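Local coordinates for protein 2-oxo-1,2-dihydroquinoline 8-monooxygenase, oxygenase component (Pseudomonas putida, PDB 1Z01) that probably hydroxylates its quinolinone substrate as the oxygenase component of a monooxygenase, using a Rieske [2Fe-2S] cluster and a separate mononuclear iron, at residues G216-H221 and A389-P394; R210-N215 and A371-Y376; I222-D227 and N362-Y367. One frame throughout, in Å; residues are numbered along the deposited sequence.

Overall arrangement
Read from the N terminus, one run of chain supplies the first half of all three contacts: 210-215 on a short helix, then 216-221 and 222-227 in the loop that follows. The partners come after the catalytic domain's sheet strands. Residues 362-367 on the long helix 339-377 close the shortest loop, interaction 3, which lies within both of the others. Residues 371-376, further along the same helix, close interaction 2. Residues 389-394, at the start of helix 392-404, close interaction 1, whose segments alternate with those of interaction 2, so these two cross. Interactions 1 and 3 meet at the iron ion, and all three touch the second subunit.

Interaction 1: G216-H221 and A389-P394; sequences GFDNAH and ATDISP. With FE (Fe (III) ion), chain G.
Phe217 against Pro394 and Ala220 against Thr390 make the dry parts of this contact, and ordered waters bridge the polar groups between them. The Phe217 ring meets Pro394 with its edge: Pro394 CA lies near the plane of the Phe217 ring, 3.8 Å from CE1, while Ser393 CB sits 3.7 Å from Phe217 O. At the other end the Ala220 methyl packs on Thr390, with Ala220 CB 3.7 Å from Thr390 OG1. Trp397 meets the Phe217 ring edge-to-face, extending this packing along helix 392-404.

Between these points no direct hydrogen bond joins the segments. Asp218 OD1 and Asp391 OD2 stand 3.7 Å apart, their carboxylate planes turned by 57°. Waters 1 and 2 each bridge the two carboxylates. Screening of the two like charges by these waters is therefore likely. Water 2 also reaches Thr390 OG1. Water 3 is gripped by Asn219 N, Thr390 O and Ser393 OG, the hydroxyl being bonded to Gln264 as well.

Asp218 belongs to the junction between subunits expected of a Rieske oxygenase: Asp391 OD1 is hydrogen-bonded to the cluster ligand His86 of the second subunit, and His108 of that subunit packs on Asp218. With CG swung opposite the backbone N (chi1 -169°), Asp218 turns OD2 back to accept from Ala220 N at 2.9 Å, an Asx turn. Its carbonyl O accepts from His221 ND1 at 2.6 Å. Asp218 O lies only 9° out of the imidazole plane, a geometry that fixes the ring's rotation while His221 NE2 binds the iron at 2.2 Å.

Interaction 2: R210-N215 and A371-Y376; sequences RIACEN and AMQNFY
The Tyr376 ring carries the CD1 methyl of Ile211 on one face: CD1 stands 3.6 Å from the ring centroid of Tyr376, only 13° off the normal, a CH-pi contact centred on the ring. At the Tyr376 edge, in plane, lies Met372 O from one turn earlier, and Trp382 packs edge-to-face with the same ring. The second flat group, the Gln373 amide, has Ile211 CG2 3.6 Å from Gln373 CD. Its oxygen OE1 comes to 3.3 Å from Ile211 CB, whereas NE2 donates to Asn208 O, a bond that holds the amide in place.

Ile211 thus wedges between three side chains. The third is Met372, whose chain bends at its last torsion (chi3 54°) and brings CE to 3.3 Å from Ile211 CG2, tighter than a usual carbon contact. Ile211 O is buried by the contact without a hydrogen-bond partner, Met372 CE being 3.6 Å from it.

Tyr376 OH is hydrogen-bonded to Glu385 of its own chain and to Arg87 of the second subunit. The arrangement is that of helix-to-helix packing in the catalytic domain of a Rieske oxygenase, short helix 209-213 against the end of helix 339-377, beside the intersubunit Rieske interface.

Interaction 3: I222-D227 and N362-Y367; sequences ILVHKD and NDSDLY. With FE (Fe (III) ion), chain G.
His225 and Asp365 approach the iron with their flat groups almost perpendicular: the imidazole and carboxylate planes are 83° apart, and the side chains cross at about a right angle. Asp365 OD1 lies at the edge of the His225 ring, in its plane, 3.3 Å from His225 CE1. The other oxygen, Asp365 OD2, comes obliquely to 3.0 Å from His225 NE2. This short distance is no hydrogen bond, because both atoms direct lone pairs to the same iron, with no proton between them.

Iron is bound by His225 NE2 at 2.1 Å. Asp365 chelates it through both oxygens, unequally, with OD2 at 2.2 Å from the iron and OD1 at 2.5 Å. For each residue CG is opposite the carbonyl carbon (chi1 -57° for His225), a torsion that brings both groups to the iron between the 3-10 turn and the helix. Phe361 stacks on the His225 ring, and the His221 ring meets it at about 70°.

Beside the metal, Val224 packs against Ser364. Val224, whose CB is directed toward the helix, presses CG1 on Ser364 CB at 3.5 Å, a tight carbon pair, and Tyr107 of the second subunit packs on Val224. The Ser364 hydroxyl is hydrogen-bonded to Asn228, the residue just after 222-227, adding a polar link beside the apolar one.

With His221 these ligands form the facial triad of two histidines and one carboxylate known from Rieske oxygenases. Water 4, 2.3 Å from the iron, completes a five-atom shell. Since no direct hydrogen bond joins the two segments, the metal itself is their main polar link, and the water site is consistent with a position that dioxygen could take during turnover.

Interaction 1: G216-H221 and A389-P394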
loop_
_atom_site.group_PDB
_atom_site.type_symbol
_atom_site.label_atom_id
_atom_site.label_comp_id
_atom_site.label_asym_id
_atom_site.label_seq_id
_atom_site.Cartn_x
_atom_site.Cartn_y
_atom_site.Cartn_z
ATOM N N GLY A 216 27.806 -6.682 3.022
ATOM C CA GLY A 216 28.838 -6.757 4.043
ATOM C C GLY A 216 30.203 -7.328 3.688
ATOM O O GLY A 216 31.230 -6.798 4.125
ATOM N N PHE A 217 30.239 -8.403 2.908
ATOM C CA PHE A 217 31.516 -9.019 2.553
ATOM C C PHE A 217 31.956 -8.792 1.102
ATOM O O PHE A 217 32.762 -9.553 0.560
ATOM C CB PHE A 217 31.465 -10.518 2.881
ATOM C CG PHE A 217 30.286 -11.231 2.280
ATOM C CD1 PHE A 217 30.344 -11.736 0.989
ATOM C CD2 PHE A 217 29.093 -11.360 2.996
ATOM C CE1 PHE A 217 29.225 -12.358 0.409
ATOM C CE2 PHE A 217 27.972 -11.979 2.425
ATOM C CZ PHE A 217 28.041 -12.477 1.133
ATOM N N ASP A 218 31.425 -7.739 0.481
ATOM C CA ASP A 218 31.780 -7.391 -0.892
ATOM C C ASP A 218 32.992 -6.461 -0.806
ATOM O O ASP A 218 32.941 -5.427 -0.144
ATOM C CB ASP A 218 30.623 -6.660 -1.574
ATOM C CG ASP A 218 30.826 -6.520 -3.078
ATOM O OD1 ASP A 218 30.258 -7.333 -3.839
ATOM O OD2 ASP A 218 31.560 -5.605 -3.500
ATOM N N ASN A 219 34.081 -6.820 -1.473
ATOM C CA ASN A 219 35.292 -6.013 -1.422
ATOM C C ASN A 219 35.380 -4.923 -2.481
ATOM O O ASN A 219 36.425 -4.291 -2.642
ATOM C CB ASN A 219 36.509 -6.920 -1.520
ATOM C CG ASN A 219 36.575 -7.914 -0.382
ATOM O OD1 ASN A 219 36.674 -7.528 0.780
ATOM N ND2 ASN A 219 36.504 -9.202 -0.707
ATOM N N ALA A 220 34.283 -4.696 -3.196
ATOM C CA ALA A 220 34.264 -3.672 -4.231
ATOM C C ALA A 220 33.328 -2.536 -3.873
ATOM O O ALA A 220 33.242 -1.555 -4.600
ATOM C CB ALA A 220 33.849 -4.278 -5.561
ATOM N N HIS A 221 32.620 -2.663 -2.758
ATOM C CA HIS A 221 31.691 -1.607 -2.365
ATOM C C HIS A 221 32.355 -0.578 -1.457
ATOM O O HIS A 221 31.687 0.303 -0.919
ATOM C CB HIS A 221 30.463 -2.195 -1.658
ATOM C CG HIS A 221 30.654 -2.396 -0.190
ATOM N ND1 HIS A 221 31.332 -3.476 0.335
ATOM C CD2 HIS A 221 30.279 -1.637 0.866
ATOM C CE1 HIS A 221 31.365 -3.374 1.650
ATOM N NE2 HIS A 221 30.733 -2.268 1.998
ATOM N N ALA A 389 34.424 -10.002 -11.641
ATOM C CA ALA A 389 35.438 -10.692 -10.847
ATOM C C ALA A 389 35.313 -10.545 -9.335
ATOM O O ALA A 389 35.456 -11.522 -8.609
ATOM C CB ALA A 389 36.830 -10.258 -11.291
ATOM N N THR A 390 35.056 -9.329 -8.863
ATOM C CA THR A 390 34.925 -9.076 -7.433
ATOM C C THR A 390 33.702 -9.774 -6.847
ATOM O O THR A 390 33.584 -9.933 -5.636
ATOM C CB THR A 390 34.812 -7.575 -7.158
ATOM O OG1 THR A 390 33.816 -7.009 -8.018
ATOM C CG2 THR A 390 36.134 -6.894 -7.416
ATOM N N ASP A 391 32.798 -10.210 -7.715
ATOM C CA ASP A 391 31.587 -10.870 -7.263
ATOM C C ASP A 391 31.790 -12.334 -6.926
ATOM O O ASP A 391 30.829 -13.068 -6.681
ATOM C CB ASP A 391 30.497 -10.677 -8.311
ATOM C CG ASP A 391 29.985 -9.261 -8.321
ATOM O OD1 ASP A 391 29.810 -8.678 -9.408
ATOM O OD2 ASP A 391 29.755 -8.725 -7.216
ATOM N N ILE A 392 33.049 -12.757 -6.906
ATOM C CA ILE A 392 33.371 -14.131 -6.551
ATOM C C ILE A 392 32.870 -14.314 -5.120
ATOM O O ILE A 392 32.488 -15.411 -4.716
ATOM C CB ILE A 392 34.904 -14.385 -6.608
ATOM C CG1 ILE A 392 35.221 -15.841 -6.244
ATOM C CG2 ILE A 392 35.633 -13.443 -5.643
ATOM C CD1 ILE A 392 34.592 -16.854 -7.163
ATOM N N SER A 393 32.856 -13.215 -4.364
ATOM C CA SER A 393 32.400 -13.242 -2.981
ATOM C C SER A 393 30.910 -13.607 -2.866
ATOM O O SER A 393 30.575 -14.642 -2.290
ATOM C CB SER A 393 32.698 -11.897 -2.310
ATOM O OG SER A 393 34.101 -11.658 -2.271
ATOM N N PRO A 394 29.993 -12.776 -3.406
ATOM C CA PRO A 394 28.584 -13.178 -3.275
ATOM C C PRO A 394 28.289 -14.534 -3.938
ATOM O O PRO A 394 27.535 -15.347 -3.396
ATOM C CB PRO A 394 27.825 -12.015 -3.929
ATOM C CG PRO A 394 28.828 -11.456 -4.919
ATOM C CD PRO A 394 30.103 -11.478 -4.100
HETATM FE FE FE G . 30.377 -1.221 3.938
HETATM O O HOH W 1 28.025 -7.043 -5.663
HETATM O O HOH W 2 31.476 -6.792 -6.613
HETATM O O HOH W 3 34.247 -9.084 -2.973
HETATM O O HOH W 4 31.876 -2.422 5.128
#

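Interaction 2: R210-N215 and A371-Y376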
loop_
_atom_site.group_PDB
_atom_site.type_symbol
_atom_site.label_atom_id
_atom_site.label_comp_id
_atom_site.label_asym_id
_atom_site.label_seq_id
_atom_site.Cartn_x
_atom_site.Cartn_y
_atom_site.Cartn_z
ATOM N N ARG A 210 18.493 -11.246 1.665
ATOM C CA ARG A 210 19.640 -11.673 0.852
ATOM C C ARG A 210 20.418 -10.504 0.281
ATOM O O ARG A 210 21.639 -10.494 0.291
ATOM C CB ARG A 210 19.181 -12.572 -0.299
ATOM C CG ARG A 210 18.583 -13.896 0.149
ATOM C CD ARG A 210 17.846 -14.591 -0.979
ATOM N NE ARG A 210 16.788 -13.757 -1.538
ATOM C CZ ARG A 210 15.973 -14.141 -2.513
ATOM N NH1 ARG A 210 15.040 -13.322 -2.967
ATOM N NH2 ARG A 210 16.090 -15.350 -3.038
ATOM N N ILE A 211 19.705 -9.518 -0.233
ATOM C CA ILE A 211 20.350 -8.355 -0.811
ATOM C C ILE A 211 21.055 -7.517 0.252
ATOM O O ILE A 211 22.081 -6.891 -0.018
ATOM C CB ILE A 211 19.318 -7.521 -1.582
ATOM C CG1 ILE A 211 18.813 -8.343 -2.778
ATOM C CG2 ILE A 211 19.920 -6.201 -2.019
ATOM C CD1 ILE A 211 19.922 -8.795 -3.744
ATOM N N ALA A 212 20.521 -7.510 1.469
ATOM C CA ALA A 212 21.153 -6.751 2.544
ATOM C C ALA A 212 22.404 -7.488 3.029
ATOM O O ALA A 212 23.422 -6.877 3.335
ATOM C CB ALA A 212 20.183 -6.571 3.695
ATOM N N CYS A 213 22.311 -8.809 3.096
ATOM C CA CYS A 213 23.412 -9.670 3.537
ATOM C C CYS A 213 24.682 -9.672 2.659
ATOM O O CYS A 213 25.808 -9.729 3.174
ATOM C CB CYS A 213 22.889 -11.103 3.648
ATOM S SG CYS A 213 24.122 -12.339 4.111
ATOM N N GLU A 214 24.504 -9.613 1.341
ATOM C CA GLU A 214 25.634 -9.671 0.412
ATOM C C GLU A 214 26.569 -8.465 0.369
ATOM O O GLU A 214 27.710 -8.569 -0.083
ATOM C CB GLU A 214 25.121 -9.973 -0.999
ATOM C CG GLU A 214 24.462 -11.328 -1.079
ATOM C CD GLU A 214 24.003 -11.698 -2.469
ATOM O OE1 GLU A 214 23.359 -12.756 -2.602
ATOM O OE2 GLU A 214 24.282 -10.950 -3.424
ATOM N N ASN A 215 26.087 -7.325 0.842
ATOM C CA ASN A 215 26.879 -6.105 0.853
ATOM C C ASN A 215 28.055 -6.156 1.831
ATOM O O ASN A 215 29.170 -5.744 1.499
ATOM C CB ASN A 215 25.963 -4.916 1.173
ATOM C CG ASN A 215 26.731 -3.674 1.592
ATOM O OD1 ASN A 215 27.101 -3.516 2.759
ATOM N ND2 ASN A 215 26.976 -2.787 0.643
ATOM N N ALA A 371 18.837 0.655 -2.020
ATOM C CA ALA A 371 18.863 1.077 -3.420
ATOM C C ALA A 371 18.942 -0.063 -4.433
ATOM O O ALA A 371 18.613 0.112 -5.604
ATOM C CB ALA A 371 20.027 2.037 -3.634
ATOM N N MET A 372 19.376 -1.230 -3.987
ATOM C CA MET A 372 19.511 -2.379 -4.870
ATOM C C MET A 372 18.290 -3.309 -4.848
ATOM O O MET A 372 18.108 -4.120 -5.746
ATOM C CB MET A 372 20.794 -3.124 -4.470
ATOM C CG MET A 372 21.025 -4.485 -5.064
ATOM S SD MET A 372 22.734 -5.014 -4.700
ATOM C CE MET A 372 22.816 -4.832 -2.925
ATOM N N GLN A 373 17.435 -3.160 -3.839
ATOM C CA GLN A 373 16.260 -4.026 -3.687
ATOM C C GLN A 373 15.254 -4.074 -4.848
ATOM O O GLN A 373 14.766 -5.152 -5.177
ATOM C CB GLN A 373 15.524 -3.683 -2.384
ATOM C CG GLN A 373 16.378 -3.801 -1.117
ATOM C CD GLN A 373 16.669 -5.240 -0.707
ATOM O OE1 GLN A 373 16.332 -6.191 -1.413
ATOM N NE2 GLN A 373 17.300 -5.403 0.446
ATOM N N ASN A 374 14.942 -2.933 -5.469
ATOM C CA ASN A 374 13.975 -2.907 -6.585
ATOM C C ASN A 374 14.352 -3.759 -7.793
ATOM O O ASN A 374 13.489 -4.303 -8.483
ATOM C CB ASN A 374 13.739 -1.472 -7.068
ATOM C CG ASN A 374 12.761 -0.717 -6.191
ATOM O OD1 ASN A 374 12.690 0.513 -6.237
ATOM N ND2 ASN A 374 11.989 -1.449 -5.392
ATOM N N PHE A 375 15.642 -3.868 -8.054
ATOM C CA PHE A 375 16.130 -4.646 -9.179
ATOM C C PHE A 375 15.835 -6.128 -8.990
ATOM O O PHE A 375 15.564 -6.844 -9.948
ATOM C CB PHE A 375 17.647 -4.423 -9.319
ATOM C CG PHE A 375 18.263 -5.055 -10.543
ATOM C CD1 PHE A 375 17.695 -4.878 -11.797
ATOM C CD2 PHE A 375 19.466 -5.757 -10.446
ATOM C CE1 PHE A 375 18.312 -5.381 -12.938
ATOM C CE2 PHE A 375 20.092 -6.263 -11.578
ATOM C CZ PHE A 375 19.517 -6.074 -12.830
ATOM N N TYR A 376 15.860 -6.576 -7.740
ATOM C CA TYR A 376 15.666 -7.982 -7.423
ATOM C C TYR A 376 14.309 -8.504 -6.971
ATOM O O TYR A 376 14.016 -9.682 -7.189
ATOM C CB TYR A 376 16.685 -8.394 -6.359
ATOM C CG TYR A 376 18.113 -8.357 -6.831
ATOM C CD1 TYR A 376 18.721 -9.493 -7.367
ATOM C CD2 TYR A 376 18.859 -7.181 -6.745
ATOM C CE1 TYR A 376 20.048 -9.459 -7.803
ATOM C CE2 TYR A 376 20.178 -7.134 -7.175
ATOM C CZ TYR A 376 20.766 -8.273 -7.699
ATOM O OH TYR A 376 22.072 -8.223 -8.119
#

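Interaction 3: I222-D227 and N362-Y367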
loop_
_atom_site.group_PDB
_atom_site.type_symbol
_atom_site.label_atom_id
_atom_site.label_comp_id
_atom_site.label_asym_id
_atom_site.label_seq_id
_atom_site.Cartn_x
_atom_site.Cartn_y
_atom_site.Cartn_z
ATOM N N ILE A 222 33.666 -0.699 -1.286
ATOM C CA ILE A 222 34.428 0.218 -0.443
ATOM C C ILE A 222 34.159 1.681 -0.813
ATOM O O ILE A 222 34.180 2.567 0.038
ATOM C CB ILE A 222 35.949 -0.068 -0.559
ATOM C CG1 ILE A 222 36.236 -1.510 -0.130
ATOM C CG2 ILE A 222 36.737 0.917 0.301
ATOM C CD1 ILE A 222 37.699 -1.914 -0.210
ATOM N N LEU A 223 33.895 1.916 -2.091
ATOM C CA LEU A 223 33.617 3.256 -2.604
ATOM C C LEU A 223 32.495 3.952 -1.835
ATOM O O LEU A 223 32.462 5.177 -1.739
ATOM C CB LEU A 223 33.243 3.154 -4.084
ATOM C CG LEU A 223 34.099 3.936 -5.082
ATOM C CD1 LEU A 223 34.223 3.159 -6.398
ATOM C CD2 LEU A 223 33.478 5.312 -5.299
ATOM N N VAL A 224 31.575 3.159 -1.296
ATOM C CA VAL A 224 30.429 3.662 -0.536
ATOM C C VAL A 224 30.826 4.430 0.733
ATOM O O VAL A 224 30.084 5.290 1.207
ATOM C CB VAL A 224 29.493 2.477 -0.158
ATOM C CG1 VAL A 224 28.496 2.885 0.920
ATOM C CG2 VAL A 224 28.760 1.995 -1.401
ATOM N N HIS A 225 32.009 4.129 1.261
ATOM C CA HIS A 225 32.504 4.759 2.481
ATOM C C HIS A 225 33.548 5.849 2.254
ATOM O O HIS A 225 34.024 6.457 3.211
ATOM C CB HIS A 225 33.101 3.690 3.395
ATOM C CG HIS A 225 32.143 2.598 3.749
ATOM N ND1 HIS A 225 31.097 2.781 4.627
ATOM C CD2 HIS A 225 32.059 1.315 3.326
ATOM C CE1 HIS A 225 30.410 1.657 4.730
ATOM N NE2 HIS A 225 30.973 0.752 3.950
ATOM N N LYS A 226 33.898 6.094 0.996
ATOM C CA LYS A 226 34.908 7.094 0.657
ATOM C C LYS A 226 34.781 8.420 1.404
ATOM O O LYS A 226 35.788 9.037 1.740
ATOM C CB LYS A 226 34.897 7.374 -0.849
ATOM C CG LYS A 226 33.618 8.032 -1.338
ATOM C CD LYS A 226 33.686 8.410 -2.815
ATOM C CE LYS A 226 34.725 9.486 -3.105
ATOM N NZ LYS A 226 36.126 9.035 -2.873
ATOM N N ASP A 227 33.552 8.851 1.671
ATOM C CA ASP A 227 33.310 10.125 2.351
ATOM C C ASP A 227 32.947 10.043 3.836
ATOM O O ASP A 227 32.690 11.071 4.458
ATOM C CB ASP A 227 32.204 10.897 1.625
ATOM C CG ASP A 227 32.593 11.302 0.225
ATOM O OD1 ASP A 227 31.691 11.689 -0.546
ATOM O OD2 ASP A 227 33.791 11.244 -0.109
ATOM N N ASN A 362 28.358 2.547 8.820
ATOM C CA ASN A 362 27.346 1.568 8.425
ATOM C C ASN A 362 26.042 2.125 7.869
ATOM O O ASN A 362 25.321 1.422 7.164
ATOM C CB ASN A 362 27.047 0.611 9.581
ATOM C CG ASN A 362 28.154 -0.416 9.787
ATOM O OD1 ASN A 362 28.971 -0.297 10.702
ATOM N ND2 ASN A 362 28.187 -1.431 8.923
ATOM N N ASP A 363 25.721 3.373 8.188
ATOM C CA ASP A 363 24.509 3.973 7.650
ATOM C C ASP A 363 24.635 4.014 6.124
ATOM O O ASP A 363 23.643 3.908 5.415
ATOM C CB ASP A 363 24.308 5.389 8.203
ATOM C CG ASP A 363 23.719 5.398 9.608
ATOM O OD1 ASP A 363 23.686 6.485 10.216
ATOM O OD2 ASP A 363 23.280 4.339 10.109
ATOM N N SER A 364 25.859 4.166 5.622
ATOM C CA SER A 364 26.094 4.191 4.181
ATOM C C SER A 364 25.713 2.845 3.567
ATOM O O SER A 364 25.137 2.787 2.476
ATOM C CB SER A 364 27.567 4.498 3.874
ATOM O OG SER A 364 27.904 5.832 4.220
ATOM N N ASP A 365 26.036 1.765 4.271
ATOM C CA ASP A 365 25.706 0.423 3.803
ATOM C C ASP A 365 24.191 0.218 3.819
ATOM O O ASP A 365 23.633 -0.461 2.963
ATOM C CB ASP A 365 26.351 -0.619 4.713
ATOM C CG ASP A 365 27.846 -0.700 4.540
ATOM O OD1 ASP A 365 28.540 -0.914 5.553
ATOM O OD2 ASP A 365 28.333 -0.563 3.399
ATOM N N LEU A 366 23.538 0.808 4.809
ATOM C CA LEU A 366 22.098 0.687 4.972
ATOM C C LEU A 366 21.349 1.183 3.739
ATOM O O LEU A 366 20.477 0.494 3.216
ATOM C CB LEU A 366 21.670 1.459 6.225
ATOM C CG LEU A 366 20.271 1.386 6.856
ATOM C CD1 LEU A 366 19.496 2.622 6.490
ATOM C CD2 LEU A 366 19.540 0.137 6.429
ATOM N N TYR A 367 21.699 2.367 3.255
ATOM C CA TYR A 367 21.025 2.909 2.084
ATOM C C TYR A 367 21.481 2.255 0.781
ATOM O O TYR A 367 20.710 2.163 -0.175
ATOM C CB TYR A 367 21.216 4.425 2.034
ATOM C CG TYR A 367 20.687 5.103 3.274
ATOM C CD1 TYR A 367 21.553 5.572 4.263
ATOM C CD2 TYR A 367 19.313 5.229 3.487
ATOM C CE1 TYR A 367 21.063 6.150 5.437
ATOM C CE2 TYR A 367 18.810 5.804 4.656
ATOM C CZ TYR A 367 19.687 6.262 5.627
ATOM O OH TYR A 367 19.191 6.834 6.780
HETATM FE FE FE G . 30.377 -1.221 3.938
HETATM O O HOH W 4 31.876 -2.422 5.128
#